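Local coordinates for protein UDP-glucose 6-dehydrogenase (Pyrobaculum islandicum, PDB 3VTF) that probably catalyses the two-step, NAD-dependent oxidation of UDP-glucose to UDP-glucuronate, and binds UDP-glucose, at residues Leu43-Val48 with Leu206-Ala211; Glu93-Thr98 with Arg136-Val141; Glu325-Gly330 with Ala435-Gly440; Glu392-Leu397 with Glu414-Arg419. All blocks are in the same frame, centred on the assembly; numbering follows the deposited sequence.

Contact 1 of 4, residues Leu43-Val48 with Leu206-Ala211; sequences LGHRVV and LDVYKA
The CA atoms of His45 and Val208 lie 8.0 Å apart, where the link from one helix into a strand passes the C-terminal end of another helix, and Leu43 and Ala211 come a little closer, 7.1 Å between CA atoms. The bond between the segments runs from the imidazole to a main-chain carbonyl: His45 NE2 donates to Val208 O over 2.9 Å, with an angle of 163° at the hydrogen. The carbonyl oxygen lies at the ring edge, nearly in the ring plane, and the nitrogen in turn sits in the carbonyl plane on a lone pair. The other ring nitrogen is used as well, since His45 ND1 pairs with the backbone N of Ala22, and with both nitrogens engaged the ring's rotation is fixed. Val208 CG1, anti to its own backbone N (chi1 164°), lies 3.9 Å from His45 NE2. Replacing the histidine by a leucine would probably leave the carbonyl of Val208 without this donor and the N-H of Ala22 without its acceptor. Lys210 reaches back on the exposed side, its NZ 4.2 Å from His45 CE1 and making a weak bond of 3.3 Å to Asp207 O. Gly44, with positive phi, closes helix 31-43 in a Schellman motif before the chain enters strand 46-50. Val208 also packs on Phe40 and Leu24, placing the end of helix 199-208 against helix 31-43 and strand 23-27 of the Rossmann-type sheet.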
loop_
_atom_site.group_PDB
_atom_site.type_symbol
_atom_site.label_atom_id
_atom_site.label_comp_id
_atom_site.label_asym_id
_atom_site.label_seq_id
_atom_site.Cartn_x
_atom_site.Cartn_y
_atom_site.Cartn_z
ATOM N N LEU A 43 -31.064 3.881 12.883
ATOM C CA LEU A 43 -30.383 4.771 13.828
ATOM C C LEU A 43 -31.347 5.701 14.537
ATOM O O LEU A 43 -30.969 6.311 15.513
ATOM C CB LEU A 43 -29.306 5.658 13.123
ATOM C CG LEU A 43 -28.053 4.931 12.682
ATOM C CD1 LEU A 43 -27.110 5.975 12.006
ATOM C CD2 LEU A 43 -27.391 4.245 13.874
ATOM N N GLY A 44 -32.558 5.884 14.015
ATOM C CA GLY A 44 -33.495 6.757 14.745
ATOM C C GLY A 44 -33.977 7.952 13.891
ATOM O O GLY A 44 -34.682 8.801 14.410
ATOM N N HIS A 45 -33.713 7.952 12.580
ATOM C CA HIS A 45 -34.138 9.045 11.695
ATOM C C HIS A 45 -35.332 8.655 10.919
ATOM O O HIS A 45 -35.605 7.516 10.732
ATOM C CB HIS A 45 -32.979 9.457 10.740
ATOM C CG HIS A 45 -31.753 9.953 11.479
ATOM N ND1 HIS A 45 -31.811 10.966 12.427
ATOM C CD2 HIS A 45 -30.439 9.505 11.446
ATOM C CE1 HIS A 45 -30.564 11.143 12.959
ATOM N NE2 HIS A 45 -29.719 10.248 12.350
ATOM N N ARG A 46 -36.038 9.634 10.425
ATOM C CA ARG A 46 -37.157 9.460 9.520
ATOM C C ARG A 46 -36.582 9.550 8.144
ATOM O O ARG A 46 -35.828 10.523 7.814
ATOM C CB ARG A 46 -38.190 10.607 9.745
ATOM C CG ARG A 46 -39.410 10.535 8.826
ATOM C CD ARG A 46 -40.153 11.857 8.907
ATOM N NE ARG A 46 -41.172 11.945 7.860
ATOM C CZ ARG A 46 -41.070 12.722 6.801
ATOM N NH1 ARG A 46 -40.009 13.498 6.673
ATOM N NH2 ARG A 46 -42.030 12.712 5.891
ATOM N N VAL A 47 -36.850 8.520 7.354
ATOM C CA VAL A 47 -36.200 8.382 6.049
ATOM C C VAL A 47 -37.244 8.166 4.957
ATOM O O VAL A 47 -38.222 7.360 5.100
ATOM C CB VAL A 47 -35.204 7.190 6.017
ATOM C CG1 VAL A 47 -34.592 6.970 4.611
ATOM C CG2 VAL A 47 -34.132 7.372 7.066
ATOM N N VAL A 48 -37.057 8.867 3.852
ATOM C CA VAL A 48 -37.880 8.658 2.680
ATOM C C VAL A 48 -36.973 8.301 1.495
ATOM O O VAL A 48 -36.133 9.107 1.081
ATOM C CB VAL A 48 -38.745 9.929 2.332
ATOM C CG1 VAL A 48 -39.650 9.596 1.144
ATOM C CG2 VAL A 48 -39.570 10.407 3.543
ATOM N N LEU A 206 -22.913 15.934 11.452
ATOM C CA LEU A 206 -22.377 15.423 12.734
ATOM C C LEU A 206 -23.522 15.030 13.658
ATOM O O LEU A 206 -23.455 14.041 14.364
ATOM C CB LEU A 206 -21.484 16.421 13.420
ATOM C CG LEU A 206 -20.184 16.781 12.745
ATOM C CD1 LEU A 206 -19.458 18.016 13.361
ATOM C CD2 LEU A 206 -19.326 15.533 12.765
ATOM N N ASP A 207 -24.609 15.784 13.588
ATOM C CA ASP A 207 -25.855 15.362 14.264
ATOM C C ASP A 207 -26.424 14.036 13.733
ATOM O O ASP A 207 -26.799 13.121 14.490
ATOM C CB ASP A 207 -26.908 16.481 14.130
ATOM C CG ASP A 207 -28.169 16.161 14.900
ATOM O OD1 ASP A 207 -29.181 15.710 14.286
ATOM O OD2 ASP A 207 -28.092 16.276 16.135
ATOM N N VAL A 208 -26.527 13.928 12.410
ATOM C CA VAL A 208 -27.069 12.702 11.813
ATOM C C VAL A 208 -26.267 11.485 12.328
ATOM O O VAL A 208 -26.845 10.408 12.542
ATOM C CB VAL A 208 -26.990 12.782 10.246
ATOM C CG1 VAL A 208 -27.182 11.392 9.604
ATOM C CG2 VAL A 208 -28.058 13.703 9.683
ATOM N N TYR A 209 -24.933 11.624 12.432
ATOM C CA TYR A 209 -24.108 10.480 12.766
ATOM C C TYR A 209 -23.751 10.385 14.264
ATOM O O TYR A 209 -22.905 9.584 14.643
ATOM C CB TYR A 209 -22.819 10.544 11.941
ATOM C CG TYR A 209 -23.083 10.267 10.445
ATOM C CD1 TYR A 209 -23.464 8.992 10.031
ATOM C CD2 TYR A 209 -22.856 11.283 9.454
ATOM C CE1 TYR A 209 -23.606 8.700 8.659
ATOM C CE2 TYR A 209 -23.045 11.014 8.053
ATOM C CZ TYR A 209 -23.443 9.727 7.696
ATOM O OH TYR A 209 -23.617 9.351 6.358
ATOM N N LYS A 210 -24.428 11.177 15.084
ATOM C CA LYS A 210 -24.072 11.282 16.515
ATOM C C LYS A 210 -24.114 9.917 17.208
ATOM O O LYS A 210 -23.276 9.643 18.010
ATOM C CB LYS A 210 -24.969 12.279 17.243
ATOM C CG LYS A 210 -26.460 11.927 17.264
ATOM C CD LYS A 210 -27.225 12.898 18.198
ATOM C CE LYS A 210 -28.433 13.580 17.567
ATOM N NZ LYS A 210 -29.276 12.763 16.652
ATOM N N ALA A 211 -25.033 9.024 16.863
ATOM C CA ALA A 211 -25.066 7.692 17.526
ATOM C C ALA A 211 -24.028 6.708 16.995
ATOM O O ALA A 211 -23.901 5.618 17.555
ATOM C CB ALA A 211 -26.488 7.047 17.454
#

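Contact 2 of 4, residues Glu93-Thr98 with Arg136-Val141; sequences EAVAAT and RWHLVV
His138 points its ring at the C-terminal end of helix 91-96, where Val95 and, just past the helix, Thr98 receive it from two directions. With chi1 at -155°, CG lies roughly opposite the backbone N, which carries the imidazole from the chain beside strand 139-142 to the helix end. Val95 CG1 sits over one ring face, 4.1 Å from the centroid of the His138 ring and 26° off the normal, a CH-pi contact; the two side chains cross at about a right angle. At the ring edge, close to its plane, Thr98 O approaches His138 CD2 to 3.2 Å. His138 NE2 makes only a weak, bent bond to Val95 O, 3.3 Å long with 121° at the hydrogen. Thr98 holds OG1 facing back into the helix, 3.7 Å from His138 NE2, and this hydroxyl is hydrogen-bonded to Ser25 OG. An alanine in place of His138 is likely to open a gap beneath the Val95 methyl and take away the weak donor to its carbonyl. Thr101 and Ile131 also touch the imidazole, so the buried ring is wedged between helices 91-96 and 118-134 on one face of the mixed sheet, in the helix-covered layering of a Rossmann-type dinucleotide-binding domain.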
loop_
_atom_site.group_PDB
_atom_site.type_symbol
_atom_site.label_atom_id
_atom_site.label_comp_id
_atom_site.label_asym_id
_atom_site.label_seq_id
_atom_site.Cartn_x
_atom_site.Cartn_y
_atom_site.Cartn_z
ATOM N N GLU A 93 -40.837 14.587 -4.469
ATOM C CA GLU A 93 -41.625 14.501 -3.229
ATOM C C GLU A 93 -40.770 13.976 -2.068
ATOM O O GLU A 93 -41.036 14.368 -0.931
ATOM C CB GLU A 93 -42.813 13.562 -3.386
ATOM C CG GLU A 93 -43.905 14.054 -4.353
ATOM C CD GLU A 93 -44.776 12.871 -4.789
ATOM O OE1 GLU A 93 -45.392 12.213 -3.903
ATOM O OE2 GLU A 93 -44.756 12.526 -5.992
ATOM N N ALA A 94 -39.832 13.033 -2.330
ATOM C CA ALA A 94 -38.922 12.563 -1.227
ATOM C C ALA A 94 -38.157 13.760 -0.670
ATOM O O ALA A 94 -38.093 13.997 0.547
ATOM C CB ALA A 94 -37.950 11.529 -1.732
ATOM N N VAL A 95 -37.586 14.536 -1.584
ATOM C CA VAL A 95 -36.825 15.724 -1.190
ATOM C C VAL A 95 -37.691 16.710 -0.375
ATOM O O VAL A 95 -37.254 17.257 0.697
ATOM C CB VAL A 95 -36.255 16.405 -2.445
ATOM C CG1 VAL A 95 -35.541 17.675 -2.068
ATOM C CG2 VAL A 95 -35.279 15.438 -3.135
ATOM N N ALA A 96 -38.893 17.015 -0.894
ATOM C CA ALA A 96 -39.680 18.134 -0.280
ATOM C C ALA A 96 -40.137 17.755 1.103
ATOM O O ALA A 96 -40.362 18.621 1.939
ATOM C CB ALA A 96 -40.869 18.537 -1.155
ATOM N N ALA A 97 -40.169 16.452 1.394
ATOM C CA ALA A 97 -40.677 15.981 2.659
ATOM C C ALA A 97 -39.518 15.860 3.723
ATOM O O ALA A 97 -39.748 15.540 4.895
ATOM C CB ALA A 97 -41.437 14.625 2.448
ATOM N N THR A 98 -38.288 16.183 3.345
ATOM C CA THR A 98 -37.160 15.985 4.261
ATOM C C THR A 98 -36.276 17.254 4.372
ATOM O O THR A 98 -36.578 18.245 3.764
ATOM C CB THR A 98 -36.318 14.753 3.787
ATOM O OG1 THR A 98 -35.900 14.974 2.452
ATOM C CG2 THR A 98 -37.179 13.400 3.768
ATOM N N ARG A 136 -37.666 26.047 1.820
ATOM C CA ARG A 136 -36.700 26.457 2.866
ATOM C C ARG A 136 -35.408 25.652 2.777
ATOM O O ARG A 136 -35.331 24.767 1.979
ATOM C CB ARG A 136 -37.296 26.492 4.285
ATOM C CG ARG A 136 -37.837 25.184 4.763
ATOM C CD ARG A 136 -39.014 25.300 5.767
ATOM N NE ARG A 136 -39.281 23.906 6.200
ATOM C CZ ARG A 136 -40.215 23.106 5.688
ATOM N NH1 ARG A 136 -41.113 23.528 4.799
ATOM N NH2 ARG A 136 -40.300 21.885 6.115
ATOM N N TRP A 137 -34.436 26.009 3.579
ATOM C CA TRP A 137 -33.084 25.465 3.461
ATOM C C TRP A 137 -33.135 23.958 3.486
ATOM O O TRP A 137 -34.011 23.344 4.165
ATOM C CB TRP A 137 -32.299 25.926 4.643
ATOM C CG TRP A 137 -30.894 25.355 4.697
ATOM C CD1 TRP A 137 -29.750 25.908 4.121
ATOM C CD2 TRP A 137 -30.422 24.159 5.433
ATOM N NE1 TRP A 137 -28.659 25.157 4.402
ATOM C CE2 TRP A 137 -28.980 24.085 5.184
ATOM C CE3 TRP A 137 -31.043 23.130 6.178
ATOM C CZ2 TRP A 137 -28.188 23.074 5.715
ATOM C CZ3 TRP A 137 -30.225 22.107 6.734
ATOM C CH2 TRP A 137 -28.817 22.090 6.513
ATOM N N HIS A 138 -32.220 23.368 2.730
ATOM C CA HIS A 138 -32.076 21.914 2.611
ATOM C C HIS A 138 -30.588 21.599 2.460
ATOM O O HIS A 138 -29.821 22.432 1.974
ATOM C CB HIS A 138 -32.685 21.475 1.293
ATOM C CG HIS A 138 -33.162 20.013 1.289
ATOM N ND1 HIS A 138 -32.456 19.029 0.662
ATOM C CD2 HIS A 138 -34.286 19.399 1.843
ATOM C CE1 HIS A 138 -33.083 17.847 0.819
ATOM N NE2 HIS A 138 -34.200 18.072 1.536
ATOM N N LEU A 139 -30.178 20.371 2.846
ATOM C CA LEU A 139 -28.809 19.933 2.618
ATOM C C LEU A 139 -28.724 18.889 1.529
ATOM O O LEU A 139 -29.420 17.879 1.561
ATOM C CB LEU A 139 -28.214 19.383 3.939
ATOM C CG LEU A 139 -26.807 18.740 3.884
ATOM C CD1 LEU A 139 -25.718 19.745 3.477
ATOM C CD2 LEU A 139 -26.479 18.178 5.261
ATOM N N VAL A 140 -27.838 19.087 0.567
ATOM C CA VAL A 140 -27.698 18.098 -0.507
ATOM C C VAL A 140 -26.383 17.316 -0.218
ATOM O O VAL A 140 -25.279 17.919 -0.135
ATOM C CB VAL A 140 -27.485 18.849 -1.834
ATOM C CG1 VAL A 140 -27.384 17.845 -2.975
ATOM C CG2 VAL A 140 -28.697 19.803 -2.040
ATOM N N VAL A 141 -26.487 16.003 -0.047
ATOM C CA VAL A 141 -25.271 15.251 0.333
ATOM C C VAL A 141 -24.950 14.258 -0.776
ATOM O O VAL A 141 -25.836 13.438 -1.189
ATOM C CB VAL A 141 -25.537 14.473 1.681
ATOM C CG1 VAL A 141 -24.237 13.690 2.152
ATOM C CG2 VAL A 141 -26.036 15.418 2.801
#

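Contact 3 of 4, residues Glu325-Gly330 with Ala435-Gly440; sequences EERLGG and AKIYEG
Arg327, in the last turn of the long helix 304-328, reaches across to Ile437 and Glu439 on strand 437-440, an outermost strand of the parallel sheet in the C-terminal half of the chain. The closest CA atoms of the two segments belong to Arg327 and Ile437, 8.0 Å apart. The arginine does not extend straight: its chain bends at chi2 (-48°) and again at chi3 (-70°), setting the guanidinium over Ile437. Ile437 CG2 lies over one face of that group, 3.5 Å above its plane and offset to the rim, with Arg327 NE 3.7 Å from this methyl. Ile437 CD1 adds a contact of 4.0 Å with Arg327 NH2. The charged partner comes from the next residue on the same side of the strand: Arg327 NH1 and Glu439 OE2 form a salt bridge, at 2.5 Å a very short one. The carboxylate and guanidinium planes stand 62° apart, and a single nitrogen, NH1, meets a single oxygen, OE2. Glu439 CG lies 3.9 Å from Arg327 CG, adding aliphatic contact, and the bend at chi2 turns the carboxylate toward the arginine. Its other oxygen, OE1, has a salt bridge to Lys250, and the carboxylate is thus shared between two basic residues, which would probably favour its charged form. Arg327 further touches Val422 of strand 422-425. Leaving the helix, the chain turns at Gly329 with positive phi. The arrangement is a surface helix-to-sheet packing of an alpha/beta domain, an apolar strand residue beneath a guanidinium and an acidic one paired with one of its nitrogens.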
loop_
_atom_site.group_PDB
_atom_site.type_symbol
_atom_site.label_atom_id
_atom_site.label_comp_id
_atom_site.label_asym_id
_atom_site.label_seq_id
_atom_site.Cartn_x
_atom_site.Cartn_y
_atom_site.Cartn_z
ATOM N N GLU A 325 -4.227 -23.186 -21.270
ATOM C CA GLU A 325 -3.926 -23.465 -22.665
ATOM C C GLU A 325 -2.562 -24.156 -22.864
ATOM O O GLU A 325 -2.464 -25.175 -23.544
ATOM C CB GLU A 325 -3.948 -22.155 -23.437
ATOM C CG GLU A 325 -3.657 -22.263 -24.925
ATOM C CD GLU A 325 -3.788 -20.892 -25.560
ATOM O OE1 GLU A 325 -4.818 -20.575 -26.189
ATOM O OE2 GLU A 325 -2.886 -20.075 -25.320
ATOM N N GLU A 326 -1.538 -23.671 -22.200
ATOM C CA GLU A 326 -0.232 -24.325 -22.182
ATOM C C GLU A 326 -0.257 -25.732 -21.552
ATOM O O GLU A 326 0.403 -26.676 -22.055
ATOM C CB GLU A 326 0.773 -23.488 -21.398
ATOM C CG GLU A 326 2.142 -24.141 -21.285
ATOM C CD GLU A 326 3.241 -23.098 -21.285
ATOM O OE1 GLU A 326 2.954 -21.936 -21.674
ATOM O OE2 GLU A 326 4.386 -23.412 -20.887
ATOM N N ARG A 327 -0.942 -25.871 -20.413
ATOM C CA ARG A 327 -0.999 -27.168 -19.794
ATOM C C ARG A 327 -1.841 -28.184 -20.587
ATOM O O ARG A 327 -1.565 -29.381 -20.551
ATOM C CB ARG A 327 -1.369 -27.141 -18.291
ATOM C CG ARG A 327 -0.526 -26.213 -17.447
ATOM C CD ARG A 327 0.976 -26.376 -17.698
ATOM N NE ARG A 327 1.436 -27.636 -17.190
ATOM C CZ ARG A 327 2.394 -27.796 -16.283
ATOM N NH1 ARG A 327 3.072 -26.754 -15.796
ATOM N NH2 ARG A 327 2.704 -29.025 -15.912
ATOM N N LEU A 328 -2.856 -27.731 -21.278
ATOM C CA LEU A 328 -3.703 -28.704 -21.989
ATOM C C LEU A 328 -3.243 -28.901 -23.426
ATOM O O LEU A 328 -3.741 -29.764 -24.092
ATOM C CB LEU A 328 -5.161 -28.285 -21.976
ATOM C CG LEU A 328 -5.811 -28.303 -20.609
ATOM C CD1 LEU A 328 -7.245 -27.840 -20.793
ATOM C CD2 LEU A 328 -5.679 -29.709 -20.027
ATOM N N GLY A 329 -2.287 -28.097 -23.883
ATOM C CA GLY A 329 -1.814 -28.058 -25.274
ATOM C C GLY A 329 -2.821 -27.496 -26.250
ATOM O O GLY A 329 -3.029 -28.089 -27.313
ATOM N N GLY A 330 -3.460 -26.367 -25.919
ATOM C CA GLY A 330 -4.465 -25.747 -26.799
ATOM C C GLY A 330 -5.840 -26.040 -26.247
ATOM O O GLY A 330 -6.044 -27.092 -25.580
ATOM N N ALA A 435 -4.597 -31.586 -7.123
ATOM C CA ALA A 435 -4.820 -31.744 -8.581
ATOM C C ALA A 435 -3.694 -32.460 -9.276
ATOM O O ALA A 435 -2.590 -32.421 -8.770
ATOM C CB ALA A 435 -4.996 -30.371 -9.211
ATOM N N LYS A 436 -3.931 -33.039 -10.451
ATOM C CA LYS A 436 -2.784 -33.613 -11.236
ATOM C C LYS A 436 -1.784 -32.526 -11.641
ATOM O O LYS A 436 -0.571 -32.686 -11.572
ATOM C CB LYS A 436 -3.310 -34.266 -12.517
ATOM C CG LYS A 436 -2.154 -34.864 -13.380
ATOM C CD LYS A 436 -2.670 -35.629 -14.622
ATOM C CE LYS A 436 -3.237 -34.758 -15.721
ATOM N NZ LYS A 436 -4.732 -34.683 -15.769
ATOM N N ILE A 437 -2.321 -31.411 -12.144
ATOM C CA ILE A 437 -1.457 -30.234 -12.460
ATOM C C ILE A 437 -2.103 -29.017 -11.681
ATOM O O ILE A 437 -3.292 -28.783 -11.815
ATOM C CB ILE A 437 -1.369 -30.022 -13.968
ATOM C CG1 ILE A 437 -0.537 -31.161 -14.663
ATOM C CG2 ILE A 437 -0.657 -28.713 -14.276
ATOM C CD1 ILE A 437 -0.690 -31.188 -16.199
ATOM N N TYR A 438 -1.343 -28.376 -10.793
ATOM C CA TYR A 438 -1.792 -27.211 -10.074
ATOM C C TYR A 438 -0.970 -26.014 -10.599
ATOM O O TYR A 438 0.269 -26.000 -10.424
ATOM C CB TYR A 438 -1.558 -27.430 -8.594
ATOM C CG TYR A 438 -1.984 -26.220 -7.769
ATOM C CD1 TYR A 438 -3.349 -25.961 -7.509
ATOM C CD2 TYR A 438 -1.017 -25.306 -7.323
ATOM C CE1 TYR A 438 -3.733 -24.844 -6.790
ATOM C CE2 TYR A 438 -1.407 -24.145 -6.640
ATOM C CZ TYR A 438 -2.785 -23.974 -6.336
ATOM O OH TYR A 438 -3.157 -22.823 -5.639
ATOM N N GLU A 439 -1.635 -25.018 -11.214
ATOM C CA GLU A 439 -0.956 -23.789 -11.548
ATOM C C GLU A 439 -1.598 -22.620 -10.739
ATOM O O GLU A 439 -2.683 -22.250 -11.033
ATOM C CB GLU A 439 -1.159 -23.531 -13.008
ATOM C CG GLU A 439 -0.378 -24.440 -13.941
ATOM C CD GLU A 439 1.093 -24.096 -14.035
ATOM O OE1 GLU A 439 1.547 -23.074 -13.427
ATOM O OE2 GLU A 439 1.820 -24.900 -14.676
ATOM N N GLY A 440 -0.878 -22.023 -9.817
ATOM C CA GLY A 440 -1.353 -20.769 -9.188
ATOM C C GLY A 440 -1.243 -19.636 -10.206
ATOM O O GLY A 440 -0.281 -19.558 -10.996
#

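Contact 4 of 4, residues Glu392-Leu397 with Glu414-Arg419; sequences EDPQAL and EGLDYR
Gln395, in the first turn of helix 394-400, meets the backbone of Asp417 in the loop that leads to strand 422-425. From its CB the chain sets out anti to the backbone N and then bends at CG (chi2 60°), which lays the amide along the loop. Gln395 CD lies 3.7 Å from Asp417 N. At the tip, Gln395 OE1 takes the N-H of Asp417 at 2.8 Å, on a lone pair in the carbonyl plane, while Gln395 NE2 donates an N-H to Asp417 O at 3.2 Å. Both bonds are nearly straight, 161° and 166° at the hydrogen, so one amide satisfies the N-H and the C=O of a single residue; NE2 also bonds to Asp399. Leu416 brushes the oxygen with its CB, and its CD1 packs on Pro394 CB at 3.9 Å. Asp417 then folds onto Arg419: OD1 accepts from Arg419 N in an Asx turn, and the guanidinium grips the carboxylate side-on through NE and NH1. Asp393 caps the helix by accepting from Gln395 N. Beneath, Pro394 and Leu416 share Leu339 of strand 335-339, so helix and loop lie together against that strand.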
loop_
_atom_site.group_PDB
_atom_site.type_symbol
_atom_site.label_atom_id
_atom_site.label_comp_id
_atom_site.label_asym_id
_atom_site.label_seq_id
_atom_site.Cartn_x
_atom_site.Cartn_y
_atom_site.Cartn_z
ATOM N N GLU A 392 -25.212 -27.345 -11.952
ATOM C CA GLU A 392 -25.708 -27.076 -10.613
ATOM C C GLU A 392 -24.750 -27.539 -9.513
ATOM O O GLU A 392 -24.730 -26.978 -8.419
ATOM C CB GLU A 392 -27.124 -27.716 -10.408
ATOM C CG GLU A 392 -28.074 -27.394 -11.556
ATOM C CD GLU A 392 -28.345 -25.870 -11.720
ATOM O OE1 GLU A 392 -28.452 -25.184 -10.682
ATOM O OE2 GLU A 392 -28.430 -25.332 -12.872
ATOM N N ASP A 393 -24.037 -28.621 -9.763
ATOM C CA ASP A 393 -23.186 -29.243 -8.680
ATOM C C ASP A 393 -21.695 -29.020 -9.051
ATOM O O ASP A 393 -21.256 -29.470 -10.102
ATOM C CB ASP A 393 -23.477 -30.734 -8.609
ATOM C CG ASP A 393 -22.731 -31.436 -7.471
ATOM O OD1 ASP A 393 -21.605 -31.051 -7.038
ATOM O OD2 ASP A 393 -23.312 -32.424 -7.006
ATOM N N PRO A 394 -20.942 -28.319 -8.205
ATOM C CA PRO A 394 -19.540 -27.971 -8.603
ATOM C C PRO A 394 -18.664 -29.221 -8.749
ATOM O O PRO A 394 -17.766 -29.244 -9.607
ATOM C CB PRO A 394 -19.080 -27.053 -7.475
ATOM C CG PRO A 394 -19.892 -27.512 -6.302
ATOM C CD PRO A 394 -21.235 -27.941 -6.833
ATOM N N GLN A 395 -18.953 -30.284 -7.967
ATOM C CA GLN A 395 -18.198 -31.559 -8.103
ATOM C C GLN A 395 -18.472 -32.180 -9.450
ATOM O O GLN A 395 -17.562 -32.672 -10.160
ATOM C CB GLN A 395 -18.467 -32.567 -6.927
ATOM C CG GLN A 395 -17.491 -33.770 -6.985
ATOM C CD GLN A 395 -16.022 -33.332 -6.867
ATOM O OE1 GLN A 395 -15.633 -32.802 -5.877
ATOM N NE2 GLN A 395 -15.231 -33.579 -7.887
ATOM N N ALA A 396 -19.762 -32.144 -9.828
ATOM C CA ALA A 396 -20.199 -32.639 -11.108
ATOM C C ALA A 396 -19.529 -31.850 -12.223
ATOM O O ALA A 396 -19.185 -32.399 -13.276
ATOM C CB ALA A 396 -21.718 -32.535 -11.219
ATOM N N LEU A 397 -19.353 -30.545 -12.009
ATOM C CA LEU A 397 -18.605 -29.729 -13.016
ATOM C C LEU A 397 -17.151 -30.262 -13.119
ATOM O O LEU A 397 -16.653 -30.501 -14.206
ATOM C CB LEU A 397 -18.625 -28.221 -12.642
ATOM C CG LEU A 397 -17.746 -27.301 -13.537
ATOM C CD1 LEU A 397 -18.290 -25.849 -13.564
ATOM C CD2 LEU A 397 -16.263 -27.336 -13.041
ATOM N N GLU A 414 -13.456 -25.249 -1.195
ATOM C CA GLU A 414 -12.341 -25.771 -0.438
ATOM C C GLU A 414 -12.458 -27.273 -0.172
ATOM O O GLU A 414 -11.481 -27.931 0.110
ATOM C CB GLU A 414 -12.138 -24.971 0.838
ATOM C CG GLU A 414 -11.264 -23.749 0.639
ATOM C CD GLU A 414 -9.781 -24.071 0.636
ATOM O OE1 GLU A 414 -9.386 -25.255 0.415
ATOM O OE2 GLU A 414 -9.005 -23.133 0.876
ATOM N N GLY A 415 -13.672 -27.784 -0.215
ATOM C CA GLY A 415 -13.931 -29.169 0.075
ATOM C C GLY A 415 -14.123 -30.071 -1.115
ATOM O O GLY A 415 -14.563 -31.189 -0.949
ATOM N N LEU A 416 -13.846 -29.586 -2.317
ATOM C CA LEU A 416 -14.088 -30.401 -3.478
ATOM C C LEU A 416 -12.930 -31.415 -3.768
ATOM O O LEU A 416 -11.821 -31.280 -3.206
ATOM C CB LEU A 416 -14.318 -29.512 -4.731
ATOM C CG LEU A 416 -15.496 -28.510 -4.738
ATOM C CD1 LEU A 416 -15.480 -27.706 -6.056
ATOM C CD2 LEU A 416 -16.796 -29.344 -4.671
ATOM N N ASP A 417 -13.166 -32.321 -4.721
ATOM C CA ASP A 417 -12.165 -33.342 -5.043
ATOM C C ASP A 417 -11.552 -32.963 -6.362
ATOM O O ASP A 417 -12.139 -33.140 -7.396
ATOM C CB ASP A 417 -12.819 -34.732 -5.120
ATOM C CG ASP A 417 -11.797 -35.836 -5.389
ATOM O OD1 ASP A 417 -10.581 -35.534 -5.572
ATOM O OD2 ASP A 417 -12.195 -36.994 -5.495
ATOM N N TYR A 418 -10.357 -32.400 -6.322
ATOM C CA TYR A 418 -9.693 -31.927 -7.527
ATOM C C TYR A 418 -8.714 -32.954 -8.089
ATOM O O TYR A 418 -7.962 -32.641 -8.988
ATOM C CB TYR A 418 -8.931 -30.624 -7.280
ATOM C CG TYR A 418 -9.759 -29.442 -6.844
ATOM C CD1 TYR A 418 -10.333 -28.587 -7.766
ATOM C CD2 TYR A 418 -9.938 -29.169 -5.505
ATOM C CE1 TYR A 418 -11.081 -27.508 -7.359
ATOM C CE2 TYR A 418 -10.680 -28.098 -5.091
ATOM C CZ TYR A 418 -11.246 -27.269 -6.022
ATOM O OH TYR A 418 -11.979 -26.207 -5.591
ATOM N N ARG A 419 -8.716 -34.162 -7.546
ATOM C CA ARG A 419 -7.709 -35.143 -7.934
ATOM C C ARG A 419 -7.821 -35.514 -9.403
ATOM O O ARG A 419 -8.893 -35.727 -9.912
ATOM C CB ARG A 419 -7.775 -36.370 -7.021
ATOM C CG ARG A 419 -7.360 -36.056 -5.601
ATOM C CD ARG A 419 -7.588 -37.201 -4.639
ATOM N NE ARG A 419 -8.979 -37.617 -4.545
ATOM C CZ ARG A 419 -9.394 -38.566 -3.726
ATOM N NH1 ARG A 419 -10.662 -38.902 -3.683
ATOM N NH2 ARG A 419 -8.522 -39.178 -2.952
#

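In the fold
The four contacts fall into two groups on opposite sides of the chain's centre. Contacts 1 and 2, centres 15 Å apart, belong to the NAD-binding domain and reach the same mixed sheet; contact 2 is nested in the loop closed by contact 1, and they touch, with Arg46 NH1 2.7 Å from Ala97 O, a probable hydrogen bond. Contacts 3 and 4 follow later, their centres 17 Å apart, both at the parallel C-terminal sheet, and contact 4 lies within the loop closed by contact 3. Between the groups, centres are about 47 to 59 Å apart, consistent with two discrete alpha/beta domains, each holding two of the contacts, with UDP-glucose bound between them.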